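Local coordinates for protein putative phosphosugar isomerases (Salmonella typhimurium LT2, PDB 3FKJ) that probably acts as a phosphosugar isomerase of the SIS family, binding carbohydrate derivatives, at residues Y250-G261 / R279-K290. Residues are numbered along the deposited sequence; the frame is centred on the assembly and turned at random.
Sequences YFHGPFEITEPG and RAIRFIERYQGK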
# COMPACT_ATOMS: atom_id res chain seq x y z
N TYR A 250 12.05 -2.52 4.72
CA TYR A 250 12.91 -1.98 5.77
C TYR A 250 14.37 -1.76 5.35
O TYR A 250 14.98 -0.72 5.64
CB TYR A 250 12.89 -2.97 6.93
CG TYR A 250 13.71 -2.58 8.17
CD1 TYR A 250 13.38 -1.45 8.91
CD2 TYR A 250 14.74 -3.37 8.60
CE1 TYR A 250 14.09 -1.11 10.06
CE2 TYR A 250 15.48 -3.05 9.76
CZ TYR A 250 15.15 -1.92 10.48
OH TYR A 250 15.84 -1.59 11.63
N PHE A 251 14.94 -2.76 4.68
CA PHE A 251 16.37 -2.75 4.34
C PHE A 251 16.70 -1.94 3.08
O PHE A 251 17.83 -1.96 2.64
CB PHE A 251 16.87 -4.18 4.18
CG PHE A 251 16.89 -4.95 5.47
CD1 PHE A 251 17.81 -4.64 6.43
CD2 PHE A 251 15.94 -5.92 5.73
CE1 PHE A 251 17.80 -5.32 7.63
CE2 PHE A 251 15.94 -6.60 6.94
CZ PHE A 251 16.86 -6.30 7.88
N HIS A 252 15.72 -1.20 2.55
CA HIS A 252 15.91 -0.39 1.31
C HIS A 252 15.58 1.10 1.51
O HIS A 252 15.22 1.81 0.58
CB HIS A 252 15.12 -1.06 0.19
CG HIS A 252 15.62 -2.44 -0.06
ND1 HIS A 252 16.85 -2.68 -0.67
CD2 HIS A 252 15.14 -3.65 0.31
CE1 HIS A 252 17.06 -3.99 -0.69
NE2 HIS A 252 16.04 -4.60 -0.11
N GLY A 253 15.79 1.57 2.74
CA GLY A 253 15.76 2.97 3.05
C GLY A 253 15.47 3.18 4.53
O GLY A 253 16.30 3.72 5.26
N PRO A 254 14.28 2.76 4.96
CA PRO A 254 13.84 2.97 6.33
C PRO A 254 14.81 2.62 7.44
O PRO A 254 14.92 3.37 8.40
CB PRO A 254 12.58 2.10 6.40
CG PRO A 254 12.05 2.18 5.01
CD PRO A 254 13.25 2.08 4.16
N PHE A 255 15.49 1.48 7.33
CA PHE A 255 16.36 1.00 8.41
C PHE A 255 17.47 1.98 8.81
O PHE A 255 17.99 1.89 9.92
CB PHE A 255 16.92 -0.41 8.09
CG PHE A 255 18.05 -0.45 7.06
CD1 PHE A 255 18.06 0.37 5.93
CD2 PHE A 255 19.08 -1.37 7.21
CE1 PHE A 255 19.08 0.32 5.01
CE2 PHE A 255 20.11 -1.44 6.28
CZ PHE A 255 20.11 -0.58 5.18
N GLU A 256 17.80 2.93 7.93
CA GLU A 256 18.78 3.97 8.24
C GLU A 256 18.37 4.81 9.44
O GLU A 256 19.23 5.47 10.05
CB GLU A 256 19.02 4.86 7.01
CG GLU A 256 19.95 4.26 5.98
CD GLU A 256 21.38 4.25 6.45
OE1 GLU A 256 21.80 5.25 7.08
OE2 GLU A 256 22.08 3.26 6.18
N ILE A 257 17.08 4.80 9.78
CA ILE A 257 16.59 5.52 10.96
C ILE A 257 17.00 4.85 12.30
O ILE A 257 17.02 5.49 13.35
CB ILE A 257 15.03 5.67 10.91
CG1 ILE A 257 14.56 6.90 11.73
CG2 ILE A 257 14.35 4.34 11.36
CD1 ILE A 257 15.19 8.30 11.29
N THR A 258 17.28 3.55 12.24
CA THR A 258 17.52 2.74 13.42
C THR A 258 18.76 3.15 14.18
O THR A 258 19.86 3.23 13.63
CB THR A 258 17.72 1.26 13.03
OG1 THR A 258 16.68 0.86 12.10
CG2 THR A 258 17.74 0.36 14.26
N GLU A 259 18.57 3.37 15.47
CA GLU A 259 19.70 3.58 16.39
C GLU A 259 19.25 3.00 17.72
O GLU A 259 18.10 2.56 17.83
CB GLU A 259 20.05 5.07 16.47
CG GLU A 259 18.93 5.99 17.00
CD GLU A 259 19.36 7.44 16.99
OE1 GLU A 259 19.40 8.02 15.88
OE2 GLU A 259 19.67 8.01 18.07
N PRO A 260 20.15 2.93 18.71
CA PRO A 260 19.73 2.38 19.99
C PRO A 260 18.43 2.98 20.49
O PRO A 260 18.32 4.19 20.63
CB PRO A 260 20.91 2.70 20.92
CG PRO A 260 22.10 2.73 20.01
CD PRO A 260 21.59 3.27 18.70
N GLY A 261 17.41 2.16 20.71
CA GLY A 261 16.18 2.63 21.31
C GLY A 261 15.08 3.04 20.35
O GLY A 261 14.00 3.40 20.80
N ARG A 279 14.83 -11.70 9.25
CA ARG A 279 15.90 -10.82 8.78
C ARG A 279 15.90 -9.44 9.49
O ARG A 279 16.96 -8.92 9.88
CB ARG A 279 15.81 -10.64 7.26
CG ARG A 279 17.02 -10.01 6.66
CD ARG A 279 16.75 -9.54 5.29
NE ARG A 279 17.91 -8.89 4.72
CZ ARG A 279 17.94 -8.32 3.52
NH1 ARG A 279 16.90 -8.35 2.73
NH2 ARG A 279 19.05 -7.75 3.08
N ALA A 280 14.70 -8.89 9.65
CA ALA A 280 14.50 -7.62 10.34
C ALA A 280 14.85 -7.73 11.83
O ALA A 280 15.47 -6.84 12.39
CB ALA A 280 13.06 -7.12 10.16
N ILE A 281 14.44 -8.83 12.47
CA ILE A 281 14.65 -9.05 13.89
C ILE A 281 16.15 -9.07 14.20
O ILE A 281 16.59 -8.37 15.08
CB ILE A 281 14.00 -10.38 14.36
CG1 ILE A 281 12.47 -10.31 14.23
CG2 ILE A 281 14.36 -10.72 15.81
CD1 ILE A 281 11.84 -11.71 14.26
N ARG A 282 16.91 -9.85 13.44
CA ARG A 282 18.35 -9.92 13.62
C ARG A 282 19.00 -8.56 13.55
O ARG A 282 19.85 -8.23 14.38
CB ARG A 282 18.99 -10.85 12.58
CG ARG A 282 18.53 -12.30 12.71
CD ARG A 282 19.40 -13.25 11.88
NE ARG A 282 19.36 -12.94 10.44
CZ ARG A 282 18.52 -13.47 9.55
NH1 ARG A 282 17.62 -14.38 9.92
NH2 ARG A 282 18.59 -13.10 8.28
N PHE A 283 18.60 -7.76 12.56
CA PHE A 283 19.17 -6.44 12.37
C PHE A 283 18.76 -5.47 13.50
O PHE A 283 19.61 -4.79 14.08
CB PHE A 283 18.77 -5.85 11.01
CG PHE A 283 19.36 -4.49 10.76
CD1 PHE A 283 20.54 -4.35 10.05
CD2 PHE A 283 18.76 -3.35 11.28
CE1 PHE A 283 21.10 -3.11 9.84
CE2 PHE A 283 19.32 -2.10 11.07
CZ PHE A 283 20.46 -1.98 10.33
N ILE A 284 17.45 -5.38 13.77
CA ILE A 284 16.95 -4.51 14.85
C ILE A 284 17.63 -4.84 16.21
O ILE A 284 17.94 -3.94 16.98
CB ILE A 284 15.42 -4.61 15.03
CG1 ILE A 284 14.65 -4.22 13.74
CG2 ILE A 284 14.95 -3.72 16.17
CD1 ILE A 284 13.24 -4.72 13.74
N GLU A 285 17.87 -6.12 16.48
CA GLU A 285 18.55 -6.52 17.71
C GLU A 285 20.05 -6.25 17.67
O GLU A 285 20.64 -5.87 18.68
CB GLU A 285 18.27 -8.00 18.01
CG GLU A 285 16.80 -8.22 18.33
CD GLU A 285 16.45 -9.65 18.74
OE1 GLU A 285 17.29 -10.58 18.57
OE2 GLU A 285 15.30 -9.83 19.24
N ARG A 286 20.67 -6.42 16.50
CA ARG A 286 22.10 -6.11 16.33
C ARG A 286 22.34 -4.63 16.58
O ARG A 286 23.42 -4.24 17.01
CB ARG A 286 22.60 -6.51 14.92
CG ARG A 286 24.12 -6.37 14.71
CD ARG A 286 24.62 -6.74 13.28
NE ARG A 286 24.03 -7.98 12.74
CZ ARG A 286 23.36 -8.10 11.58
NH1 ARG A 286 23.17 -7.07 10.76
NH2 ARG A 286 22.87 -9.29 11.23
N TYR A 287 21.34 -3.78 16.30
CA TYR A 287 21.54 -2.35 16.47
C TYR A 287 20.76 -1.76 17.64
O TYR A 287 20.61 -0.55 17.78
CB TYR A 287 21.37 -1.64 15.12
CG TYR A 287 22.49 -2.07 14.21
CD1 TYR A 287 23.78 -1.55 14.36
CD2 TYR A 287 22.29 -3.06 13.25
CE1 TYR A 287 24.85 -1.99 13.55
CE2 TYR A 287 23.35 -3.50 12.44
CZ TYR A 287 24.61 -2.95 12.59
OH TYR A 287 25.66 -3.37 11.79
N GLN A 288 20.36 -2.67 18.53
CA GLN A 288 19.73 -2.33 19.80
C GLN A 288 18.52 -1.43 19.63
O GLN A 288 18.32 -0.50 20.41
CB GLN A 288 20.73 -1.65 20.75
CG GLN A 288 21.93 -2.46 21.12
CD GLN A 288 23.16 -1.59 21.26
OE1 GLN A 288 23.17 -0.60 22.01
NE2 GLN A 288 24.20 -1.94 20.53
N GLY A 289 17.70 -1.70 18.61
CA GLY A 289 16.41 -1.09 18.55
C GLY A 289 15.55 -1.57 19.70
O GLY A 289 15.80 -2.64 20.26
N LYS A 290 14.54 -0.77 20.03
CA LYS A 290 13.55 -1.13 21.02
C LYS A 290 12.47 -1.93 20.35
O LYS A 290 11.55 -1.37 19.77
CB LYS A 290 12.92 0.12 21.66
CG LYS A 290 12.05 -0.19 22.86
CD LYS A 290 11.46 1.07 23.44
CE LYS A 290 10.81 0.84 24.77
NZ LYS A 290 10.75 2.09 25.52
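Phe283, its CG anti to the backbone N (chi1 -179°), reaches from helix 274-286 into the loop before strand 263-268 and meets Tyr250, Phe251 and Phe255, completing an aromatic cluster. Phe251 turns an edge toward the Phe283 face in an offset edge-to-face pair, planes at 86°. Phe255 CD2 lies over a face of Phe283, 3.5 Å from its CZ.

Around this centre the polar groups are placed by short bonds. Tyr250 OH passes close to Phe283 CD2 and donates to Thr258 OG1 at 2.6 Å. Thr258 OG1 in turn donates to Phe255 O at 2.7 Å, and Thr258 N reaches that oxygen from the same face of the carbonyl plane. This relay gives the buried phenol a partner and ties Tyr250 to Phe255 and Thr258 within the loop; Phe283 meets the hydroxyl only by packing.

Farther out, the extended Arg279 chain brings its guanidinium over one Phe251 face, planes 21° apart; Arg279 CZ stands 4.3 Å from the ring centroid, an off-centre cation-pi contact. Arg279 NH1 forms a salt bridge with Glu104 and NH2 with the C-terminal carboxylate of Tyr347, both of the second subunit. At the other end, a Schellman motif with Gln288 as C-prime residue closes the helix, and Gly261 N donates to Gln288 O at 2.8 Å.

The chemistry implies an aromatic loop-to-helix joint beside the parallel sheet that includes strands 263-268 and 290-295, consistent with a second SIS-type domain; its outer arginine stacks on Phe251 while its charge is paired across the dimer, where Tyr347 of the second subunit also packs on Phe283.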